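Local atomic coordinates of glucuronoarabinoxylan endo-1,4-beta-xylanase (Clostridium papyrosolvens, PDB entry 4FMV), a protein that cleaves xylan internally as an endoxylanase of glycoside hydrolase family 30, this chain being the part of a longer protein that holds the (beta/alpha)8 barrel. Residues V5-G10 and A322-I327; K126-K129 and D134-A137. All coordinates share one frame; numbering follows the deposited sequence.

In the fold
The two contacts lie on opposite sides of the chain's centre, 36 Å apart between their centres and about 20 Å between nearest atoms, and share no helix or strand. Contact 1 belongs to the beta-rich side domain that accompanies the barrel in family 30 enzymes; contact 2 belongs to the (beta/alpha)8 barrel, where helix 114-130 returns toward strand 137-139. Along the chain contact 2 is nested inside contact 1: 5-10 comes first, the barrel follows, and 322-327 comes after it. The side domain is therefore built from both ends of the chain, so that its packing brings together segments from before and after the barrel.

Contact 1. Residues V5-G10 and A322-I327; sequences VTVNLG and AVIVAI
Apolar packing between two strands that face one another inside the beta-rich side domain is what joins V5-G10 to A322-I327. The strands are not neighbours in a ladder: the CA atoms of V7 and I324 are 8.4 Å apart, a spacing for meeting side chains rather than paired backbones. Strand 5-8 sends V7 inward, and strand 321-328 turns A322 and I324 toward the facing segment, I324 to V7 and A322 to L9. V7 touches with one branch, CG2 lying 4.1 Å from CD1 of I324. The isoleucine reaches that far because CG1 stands anti to its carbonyl carbon (chi1 -61°) and the chain then runs on nearly extended, presenting the terminal methyl to the valine. Beta-branched residues suit this place, since they combine a strand backbone with a compact apolar surface. The second touch is looser. L9, where the chain turns a corner, swings CD2 to 4.3 Å from CB of A322; that methyl, all the side chain A322 has, meets one branch of the longer leucine. Just beside it, N8 forms an Asx turn: its OD1 accepts from the backbone N of G10 at 3.0 Å, the donor sitting well above the amide plane, 59° out of it. The same oxygen also accepts from ND2 of N342. Strand 311-318 lines both partners, giving A315 to V7 and V313 to I324, while T317 meets L9. Strand 5-8 is paired with strand 334-341, parallel, and with 299-303, antiparallel, and strand 321-328 runs antiparallel between 311-318 and 380-387.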
ATOM      1  N   VAL A   5     -21.109  16.123   8.276  1.00 25.19           N
ATOM      2  CA  VAL A   5     -19.669  15.973   8.181  1.00 22.22           C
ATOM      3  C   VAL A   5     -19.070  17.348   7.922  1.00 24.25           C
ATOM      4  O   VAL A   5     -19.517  18.075   7.026  1.00 26.41           O
ATOM      5  CB  VAL A   5     -19.273  15.033   7.029  1.00 21.80           C
ATOM      6  CG1 VAL A   5     -17.782  15.173   6.707  1.00 20.46           C
ATOM      7  CG2 VAL A   5     -19.591  13.605   7.389  1.00 20.09           C
ATOM      8  N   THR A   6     -18.075  17.714   8.722  1.00 23.91           N
ATOM      9  CA  THR A   6     -17.303  18.933   8.490  1.00 24.45           C
ATOM     10  C   THR A   6     -15.976  18.561   7.839  1.00 22.77           C
ATOM     11  O   THR A   6     -15.187  17.816   8.414  1.00 23.83           O
ATOM     12  CB  THR A   6     -17.025  19.668   9.808  1.00 26.89           C
ATOM     13  OG1 THR A   6     -18.265  19.929  10.481  1.00 28.43           O
ATOM     14  CG2 THR A   6     -16.312  20.987   9.553  1.00 28.88           C
ATOM     15  N   VAL A   7     -15.740  19.046   6.628  1.00 21.35           N
ATOM     16  CA  VAL A   7     -14.455  18.815   5.969  1.00 20.67           C
ATOM     17  C   VAL A   7     -13.627  20.087   6.091  1.00 20.49           C
ATOM     18  O   VAL A   7     -13.999  21.134   5.546  1.00 18.39           O
ATOM     19  CB  VAL A   7     -14.627  18.403   4.489  1.00 19.33           C
ATOM     20  CG1 VAL A   7     -13.268  18.154   3.833  1.00 16.72           C
ATOM     21  CG2 VAL A   7     -15.473  17.154   4.392  1.00 18.73           C
ATOM     22  N   ASN A   8     -12.531  20.030   6.845  1.00 20.23           N
ATOM     23  CA  ASN A   8     -11.755  21.252   7.028  1.00 20.73           C
ATOM     24  C   ASN A   8     -10.568  21.178   6.109  1.00 19.37           C
ATOM     25  O   ASN A   8      -9.583  20.507   6.391  1.00 20.94           O
ATOM     26  CB  ASN A   8     -11.284  21.381   8.481  1.00 22.73           C
ATOM     27  CG  ASN A   8     -10.431  22.629   8.715  1.00 26.07           C
ATOM     28  OD1 ASN A   8     -10.358  23.514   7.863  1.00 27.38           O
ATOM     29  ND2 ASN A   8      -9.782  22.696   9.873  1.00 25.57           N
ATOM     30  N   LEU A   9     -10.649  21.950   5.038  1.00 21.33           N
ATOM     31  CA  LEU A   9      -9.676  21.892   3.954  1.00 22.83           C
ATOM     32  C   LEU A   9      -8.375  22.540   4.396  1.00 25.28           C
ATOM     33  O   LEU A   9      -7.346  22.413   3.732  1.00 23.18           O
ATOM     34  CB  LEU A   9     -10.231  22.627   2.732  1.00 22.27           C
ATOM     35  CG  LEU A   9     -11.479  21.988   2.126  1.00 23.50           C
ATOM     36  CD1 LEU A   9     -12.130  22.894   1.092  1.00 25.58           C
ATOM     37  CD2 LEU A   9     -11.120  20.620   1.525  1.00 20.01           C
ATOM     38  N   GLY A  10      -8.442  23.248   5.522  1.00 26.72           N
ATOM     39  CA  GLY A  10      -7.313  24.009   6.016  1.00 26.20           C
ATOM     40  C   GLY A  10      -6.521  23.224   7.033  1.00 26.03           C
ATOM     41  O   GLY A  10      -5.461  23.676   7.485  1.00 24.79           O
ATOM     42  N   ALA A 322     -10.812  18.789  -4.249  1.00 19.15           N
ATOM     43  CA  ALA A 322     -11.192  18.186  -2.966  1.00 17.11           C
ATOM     44  C   ALA A 322     -11.762  16.806  -3.239  1.00 17.29           C
ATOM     45  O   ALA A 322     -12.507  16.634  -4.207  1.00 17.07           O
ATOM     46  CB  ALA A 322     -12.228  19.034  -2.269  1.00 19.29           C
ATOM     47  N   VAL A 323     -11.406  15.838  -2.393  1.00 14.51           N
ATOM     48  CA  VAL A 323     -11.886  14.467  -2.499  1.00 13.58           C
ATOM     49  C   VAL A 323     -12.452  13.988  -1.157  1.00 15.47           C
ATOM     50  O   VAL A 323     -11.786  14.115  -0.114  1.00 15.57           O
ATOM     51  CB  VAL A 323     -10.755  13.507  -2.931  1.00 12.78           C
ATOM     52  CG1 VAL A 323     -11.291  12.101  -3.068  1.00 10.10           C
ATOM     53  CG2 VAL A 323     -10.120  13.973  -4.257  1.00 12.26           C
ATOM     54  N   ILE A 324     -13.679  13.458  -1.192  1.00 12.54           N
ATOM     55  CA  ILE A 324     -14.357  12.878  -0.022  1.00  9.39           C
ATOM     56  C   ILE A 324     -14.743  11.446  -0.364  1.00 12.83           C
ATOM     57  O   ILE A 324     -15.399  11.190  -1.381  1.00 14.87           O
ATOM     58  CB  ILE A 324     -15.644  13.641   0.350  1.00 11.18           C
ATOM     59  CG1 ILE A 324     -15.324  15.092   0.704  1.00  9.60           C
ATOM     60  CG2 ILE A 324     -16.384  12.948   1.506  1.00 10.61           C
ATOM     61  CD1 ILE A 324     -16.531  16.023   0.620  1.00 14.64           C
ATOM     62  N   VAL A 325     -14.307  10.513   0.477  1.00 12.93           N
ATOM     63  CA  VAL A 325     -14.647   9.108   0.331  1.00 10.96           C
ATOM     64  C   VAL A 325     -15.565   8.743   1.483  1.00 13.38           C
ATOM     65  O   VAL A 325     -15.182   8.834   2.670  1.00 12.49           O
ATOM     66  CB  VAL A 325     -13.385   8.215   0.342  1.00  7.35           C
ATOM     67  CG1 VAL A 325     -13.756   6.718   0.288  1.00  8.64           C
ATOM     68  CG2 VAL A 325     -12.453   8.599  -0.812  1.00  6.99           C
ATOM     69  N   ALA A 326     -16.783   8.349   1.133  1.00 12.14           N
ATOM     70  CA  ALA A 326     -17.810   8.042   2.132  1.00 11.87           C
ATOM     71  C   ALA A 326     -18.328   6.626   1.945  1.00 10.52           C
ATOM     72  O   ALA A 326     -18.833   6.271   0.877  1.00 13.83           O
ATOM     73  CB  ALA A 326     -18.944   9.051   2.055  1.00 11.78           C
ATOM     74  N   ILE A 327     -18.184   5.818   2.991  1.00  8.99           N
ATOM     75  CA  ILE A 327     -18.558   4.414   2.964  1.00  9.52           C
ATOM     76  C   ILE A 327     -19.807   4.213   3.809  1.00 14.98           C
ATOM     77  O   ILE A 327     -19.853   4.677   4.934  1.00 14.22           O
ATOM     78  CB  ILE A 327     -17.432   3.536   3.553  1.00  8.47           C
ATOM     79  CG1 ILE A 327     -16.131   3.723   2.761  1.00 10.37           C
ATOM     80  CG2 ILE A 327     -17.861   2.054   3.578  1.00  6.75           C
ATOM     81  CD1 ILE A 327     -14.866   3.375   3.525  1.00  8.34           C
TER

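Contact 2. Residues K126-K129 and D134-A137; sequences KYMK and DLYA
M128 and L135 pack across an alpha-to-beta connection of the (beta/alpha)8 barrel, the short turn by which helix 114-130 hands the chain on to strand 137-139. In such barrels these turns lie at the end opposite the active site. M128 meets the leucine with the root of its chain: CG is 4.0 Å from CG of L135. With chi2 at -71° the methionine bends after CG and leads its sulfur away from the loop, a flexible apolar chain that touches both L135 and L70 of helix 67-78. L135, buried and branched, is packed further by V83 of strand 82-86, by C171, and by Y124 and V125, about one turn before M128 in the helix.

D134, at the solvent-exposed side of the contact, suits its place by being charged. Its side chain sets off away from the helix, yet chi1 of -69° brings the carboxylate round toward K129. Its OD1 forms a long salt bridge to NZ of K129 at 3.8 Å, while the aliphatic CG of the lysine lies at a similar distance from that oxygen. The direct charge pairing is thus slack, and a tighter link comes through water: one molecule donates to D134 OD1 at 2.7 Å and to the backbone O of K129 at 2.9 Å.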
ATOM      1  N   LYS A 126      20.205  -1.806  -9.205  1.00  8.49           N
ATOM      2  CA  LYS A 126      20.991  -1.355 -10.350  1.00 10.47           C
ATOM      3  C   LYS A 126      20.440  -1.922 -11.660  1.00 12.68           C
ATOM      4  O   LYS A 126      20.359  -1.214 -12.662  1.00 13.46           O
ATOM      5  CB  LYS A 126      22.483  -1.659 -10.177  1.00 10.87           C
ATOM      6  CG  LYS A 126      23.359  -1.223 -11.370  1.00 14.21           C
ATOM      7  CD  LYS A 126      24.802  -1.702 -11.163  1.00 17.19           C
ATOM      8  CE  LYS A 126      25.789  -1.149 -12.217  1.00 15.81           C
ATOM      9  NZ  LYS A 126      25.519  -1.646 -13.590  1.00 14.19           N
ATOM     10  N   TYR A 127      20.042  -3.189 -11.661  1.00 12.13           N
ATOM     11  CA  TYR A 127      19.384  -3.762 -12.844  1.00 10.59           C
ATOM     12  C   TYR A 127      18.167  -2.930 -13.256  1.00 13.15           C
ATOM     13  O   TYR A 127      17.972  -2.608 -14.436  1.00 16.11           O
ATOM     14  CB  TYR A 127      18.942  -5.196 -12.544  1.00 10.65           C
ATOM     15  CG  TYR A 127      18.060  -5.811 -13.599  1.00 12.59           C
ATOM     16  CD1 TYR A 127      18.537  -6.028 -14.893  1.00 16.08           C
ATOM     17  CD2 TYR A 127      16.749  -6.198 -13.309  1.00 12.37           C
ATOM     18  CE1 TYR A 127      17.739  -6.612 -15.872  1.00 15.36           C
ATOM     19  CE2 TYR A 127      15.940  -6.785 -14.292  1.00 11.98           C
ATOM     20  CZ  TYR A 127      16.445  -6.987 -15.566  1.00 13.47           C
ATOM     21  OH  TYR A 127      15.656  -7.553 -16.549  1.00 13.14           O
ATOM     22  N   MET A 128      17.334  -2.579 -12.283  1.00 10.64           N
ATOM     23  CA  MET A 128      16.197  -1.724 -12.582  1.00 12.14           C
ATOM     24  C   MET A 128      16.650  -0.361 -13.131  1.00 14.35           C
ATOM     25  O   MET A 128      16.114   0.140 -14.146  1.00 14.26           O
ATOM     26  CB  MET A 128      15.323  -1.554 -11.340  1.00  8.20           C
ATOM     27  CG  MET A 128      14.616  -2.826 -10.935  1.00  7.07           C
ATOM     28  SD  MET A 128      13.301  -3.249 -12.086  1.00 15.63           S
ATOM     29  CE  MET A 128      13.085  -4.991 -11.721  1.00 10.52           C
ATOM     30  N   LYS A 129      17.628   0.243 -12.460  1.00 12.57           N
ATOM     31  CA  LYS A 129      18.139   1.546 -12.904  1.00 15.90           C
ATOM     32  C   LYS A 129      18.715   1.530 -14.325  1.00 16.11           C
ATOM     33  O   LYS A 129      18.495   2.457 -15.114  1.00 16.50           O
ATOM     34  CB  LYS A 129      19.204   2.057 -11.945  1.00 18.14           C
ATOM     35  CG  LYS A 129      19.812   3.395 -12.361  1.00 22.96           C
ATOM     36  CD  LYS A 129      20.752   3.926 -11.288  1.00 27.46           C
ATOM     37  CE  LYS A 129      21.304   5.302 -11.663  1.00 30.74           C
ATOM     38  NZ  LYS A 129      20.203   6.288 -11.881  1.00 31.78           N
ATOM     39  N   ASP A 134      13.668   3.714 -11.900  1.00  9.93           N
ATOM     40  CA  ASP A 134      14.346   4.062 -10.664  1.00 13.05           C
ATOM     41  C   ASP A 134      13.448   3.574  -9.530  1.00 15.66           C
ATOM     42  O   ASP A 134      12.386   4.166  -9.248  1.00 15.38           O
ATOM     43  CB  ASP A 134      14.569   5.582 -10.581  1.00 19.53           C
ATOM     44  CG  ASP A 134      15.614   6.092 -11.600  1.00 26.90           C
ATOM     45  OD1 ASP A 134      16.506   5.307 -11.994  1.00 30.28           O
ATOM     46  OD2 ASP A 134      15.550   7.284 -11.998  1.00 28.36           O
ATOM     47  N   LEU A 135      13.882   2.509  -8.857  1.00 15.20           N
ATOM     48  CA  LEU A 135      13.075   1.924  -7.787  1.00 14.57           C
ATOM     49  C   LEU A 135      12.860   2.944  -6.691  1.00 13.51           C
ATOM     50  O   LEU A 135      13.822   3.571  -6.242  1.00 12.59           O
ATOM     51  CB  LEU A 135      13.780   0.736  -7.154  1.00 12.19           C
ATOM     52  CG  LEU A 135      13.597  -0.667  -7.688  1.00 14.74           C
ATOM     53  CD1 LEU A 135      14.188  -1.629  -6.635  1.00  9.84           C
ATOM     54  CD2 LEU A 135      12.131  -0.968  -7.991  1.00 11.09           C
ATOM     55  N   TYR A 136      11.621   3.075  -6.226  1.00 11.23           N
ATOM     56  CA  TYR A 136      11.335   4.018  -5.147  1.00 10.63           C
ATOM     57  C   TYR A 136      11.947   3.552  -3.830  1.00  9.78           C
ATOM     58  O   TYR A 136      12.510   4.346  -3.090  1.00  9.75           O
ATOM     59  CB  TYR A 136       9.818   4.241  -4.982  1.00 12.70           C
ATOM     60  CG  TYR A 136       9.495   5.414  -4.087  1.00 11.93           C
ATOM     61  CD1 TYR A 136       9.390   6.690  -4.608  1.00 10.91           C
ATOM     62  CD2 TYR A 136       9.342   5.248  -2.713  1.00 10.49           C
ATOM     63  CE1 TYR A 136       9.119   7.779  -3.800  1.00 14.65           C
ATOM     64  CE2 TYR A 136       9.076   6.327  -1.896  1.00 10.74           C
ATOM     65  CZ  TYR A 136       8.962   7.584  -2.449  1.00 13.83           C
ATOM     66  OH  TYR A 136       8.702   8.653  -1.647  1.00 15.48           O
ATOM     67  N   ALA A 137      11.801   2.262  -3.529  1.00  9.15           N
ATOM     68  CA  ALA A 137      12.320   1.691  -2.291  1.00  8.88           C
ATOM     69  C   ALA A 137      12.511   0.188  -2.460  1.00 10.20           C
ATOM     70  O   ALA A 137      11.914  -0.430  -3.350  1.00  7.80           O
ATOM     71  CB  ALA A 137      11.345   1.960  -1.116  1.00  7.41           C
TER
HETATM   72  O   HOH W   1      16.929   4.890 -14.650  1.00 19.00           O